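Local coordinates for putative immunoglobulin-blocking virulence protein (Mycoplasma mycoides subsp. capri, PDB 7ADK), which probably blocks antigen binding by host immunoglobulins and so may help the mycoplasma evade antibodies, at residues A[161-167]-A[579-584]. Numbering follows the deposited sequence.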
loop_
_atom_site.group_PDB
_atom_site.type_symbol
_atom_site.label_atom_id
_atom_site.label_comp_id
_atom_site.label_asym_id
_atom_site.label_seq_id
_atom_site.Cartn_x
_atom_site.Cartn_y
_atom_site.Cartn_z
ATOM N N SER A 161 -10.405 39.287 -3.563
ATOM C CA SER A 161 -9.500 39.748 -2.498
ATOM C C SER A 161 -9.875 39.157 -1.135
ATOM O O SER A 161 -10.886 38.469 -0.995
ATOM C CB SER A 161 -9.501 41.284 -2.427
ATOM O OG SER A 161 -10.797 41.800 -2.202
ATOM N N ASN A 162 -9.061 39.405 -0.103
ATOM C CA ASN A 162 -9.369 38.936 1.250
ATOM C C ASN A 162 -10.612 39.674 1.806
ATOM O O ASN A 162 -10.685 40.899 1.705
ATOM C CB ASN A 162 -8.125 39.081 2.147
ATOM C CG ASN A 162 -8.139 38.100 3.312
ATOM O OD1 ASN A 162 -8.273 36.906 3.139
ATOM N ND2 ASN A 162 -8.055 38.538 4.535
ATOM N N PRO A 163 -11.584 38.966 2.403
ATOM C CA PRO A 163 -12.948 39.465 2.600
ATOM C C PRO A 163 -13.133 40.569 3.646
ATOM O O PRO A 163 -14.183 41.206 3.679
ATOM C CB PRO A 163 -13.763 38.224 2.992
ATOM C CG PRO A 163 -12.729 37.300 3.622
ATOM C CD PRO A 163 -11.528 37.553 2.737
ATOM N N THR A 164 -12.160 40.788 4.526
ATOM C CA THR A 164 -12.324 41.611 5.744
ATOM C C THR A 164 -11.161 42.565 6.032
ATOM O O THR A 164 -11.359 43.596 6.668
ATOM C CB THR A 164 -12.495 40.695 6.956
ATOM O OG1 THR A 164 -11.388 39.843 7.018
ATOM C CG2 THR A 164 -13.754 39.843 6.897
ATOM N N LYS A 165 -9.950 42.233 5.575
ATOM C CA LYS A 165 -8.682 42.909 5.894
ATOM C C LYS A 165 -7.599 42.445 4.911
ATOM O O LYS A 165 -7.449 41.238 4.749
ATOM C CB LYS A 165 -8.331 42.531 7.347
ATOM C CG LYS A 165 -6.927 42.912 7.823
ATOM C CD LYS A 165 -6.813 42.606 9.323
ATOM C CE LYS A 165 -5.378 42.775 9.831
ATOM N NZ LYS A 165 -5.300 42.590 11.297
ATOM N N PRO A 166 -6.834 43.322 4.251
ATOM C CA PRO A 166 -5.748 42.910 3.374
ATOM C C PRO A 166 -4.572 42.348 4.180
ATOM O O PRO A 166 -3.961 43.037 4.996
ATOM C CB PRO A 166 -5.376 44.162 2.576
ATOM C CG PRO A 166 -5.768 45.304 3.506
ATOM C CD PRO A 166 -6.979 44.763 4.258
ATOM N N TYR A 167 -4.219 41.093 3.931
ATOM C CA TYR A 167 -3.057 40.455 4.555
ATOM C C TYR A 167 -1.734 41.079 4.061
ATOM O O TYR A 167 -1.651 41.498 2.908
ATOM C CB TYR A 167 -3.126 38.957 4.258
ATOM C CG TYR A 167 -2.122 38.093 4.997
ATOM C CD1 TYR A 167 -0.834 37.870 4.475
ATOM C CD2 TYR A 167 -2.502 37.476 6.197
ATOM C CE1 TYR A 167 0.078 37.058 5.171
ATOM C CE2 TYR A 167 -1.594 36.660 6.894
ATOM C CZ TYR A 167 -0.302 36.445 6.380
ATOM O OH TYR A 167 0.572 35.651 7.046
ATOM N N ALA A 579 -4.835 37.235 -6.433
ATOM C CA ALA A 579 -5.627 38.148 -5.602
ATOM C C ALA A 579 -5.437 37.939 -4.084
ATOM O O ALA A 579 -5.548 38.888 -3.314
ATOM C CB ALA A 579 -7.098 38.042 -5.992
ATOM N N ARG A 580 -5.127 36.717 -3.639
ATOM C CA ARG A 580 -4.775 36.375 -2.249
ATOM C C ARG A 580 -3.396 35.711 -2.148
ATOM O O ARG A 580 -3.041 35.141 -1.127
ATOM C CB ARG A 580 -5.891 35.541 -1.599
ATOM C CG ARG A 580 -7.180 36.335 -1.386
ATOM C CD ARG A 580 -8.347 35.486 -0.878
ATOM N NE ARG A 580 -8.222 35.168 0.546
ATOM C CZ ARG A 580 -9.004 34.378 1.256
ATOM N NH1 ARG A 580 -8.776 34.217 2.514
ATOM N NH2 ARG A 580 -10.031 33.749 0.767
ATOM N N ASN A 581 -2.575 35.774 -3.196
ATOM C CA ASN A 581 -1.320 35.033 -3.282
ATOM C C ASN A 581 -0.302 35.412 -2.196
ATOM O O ASN A 581 0.535 34.592 -1.843
ATOM C CB ASN A 581 -0.740 35.234 -4.684
ATOM C CG ASN A 581 0.603 34.565 -4.900
ATOM O OD1 ASN A 581 0.711 33.401 -5.226
ATOM N ND2 ASN A 581 1.678 35.292 -4.764
ATOM N N ASN A 582 -0.299 36.631 -1.665
ATOM C CA ASN A 582 0.688 36.994 -0.648
ATOM C C ASN A 582 0.462 36.287 0.705
ATOM O O ASN A 582 1.348 36.300 1.550
ATOM C CB ASN A 582 0.791 38.521 -0.557
ATOM C CG ASN A 582 -0.368 39.173 0.144
ATOM O OD1 ASN A 582 -1.524 38.867 -0.095
ATOM N ND2 ASN A 582 -0.082 40.076 1.034
ATOM N N GLU A 583 -0.682 35.639 0.914
ATOM C CA GLU A 583 -0.984 34.826 2.094
ATOM C C GLU A 583 -0.350 33.426 2.016
ATOM O O GLU A 583 -0.377 32.818 0.949
ATOM C CB GLU A 583 -2.493 34.612 2.251
ATOM C CG GLU A 583 -3.359 35.874 2.246
ATOM C CD GLU A 583 -4.860 35.553 2.317
ATOM O OE1 GLU A 583 -5.232 34.541 2.955
ATOM O OE2 GLU A 583 -5.680 36.317 1.775
ATOM N N PRO A 584 0.128 32.832 3.126
ATOM C CA PRO A 584 0.823 31.544 3.095
ATOM C C PRO A 584 0.025 30.338 2.587
ATOM O O PRO A 584 0.591 29.438 1.983
ATOM C CB PRO A 584 1.251 31.291 4.531
ATOM C CG PRO A 584 1.298 32.662 5.177
ATOM C CD PRO A 584 0.209 33.428 4.449
#
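CD of P163 lies loosely over the centre of one face of the R580 guanidinium, 4.3 Å above its plane, where a proline ring does not compete for the N-H groups. At the edge, in the guanidinium plane, OE2 of E583 takes a nearly straight salt-bridged hydrogen bond from NE of R580 (3.0 Å, 170°). NH2 of R580 is hydrogen-bonded to the carbonyl of L522. The Y167 ring has CB of E583 over one face, offset toward the rim, while P584 lies obliquely to it, CD 3.4 Å from OH of Y167. Tyrosine suits this place: its pi system attracts R346, its ring carbons pack on E583 and P584, and its hydroxyl is hydrogen-bonded to D347. N582 sends ND2 to the Y167 carbonyl O (2.8 Å) from above the carbonyl plane; ND2 also hydrogen-bonds to D597. The N162 amide is held through ND2 by the carbonyls of K165 and T526, while its OD1 lies 2.8 Å from NH1 of R580. Segment 579-584 leaves helix 567-579 through a type I beta turn, R580 to E583, closed by E583 N to R580 O; this turn, its end residues joined by the salt bridge, docks against the loop between helix 153-157 and strand 174-178.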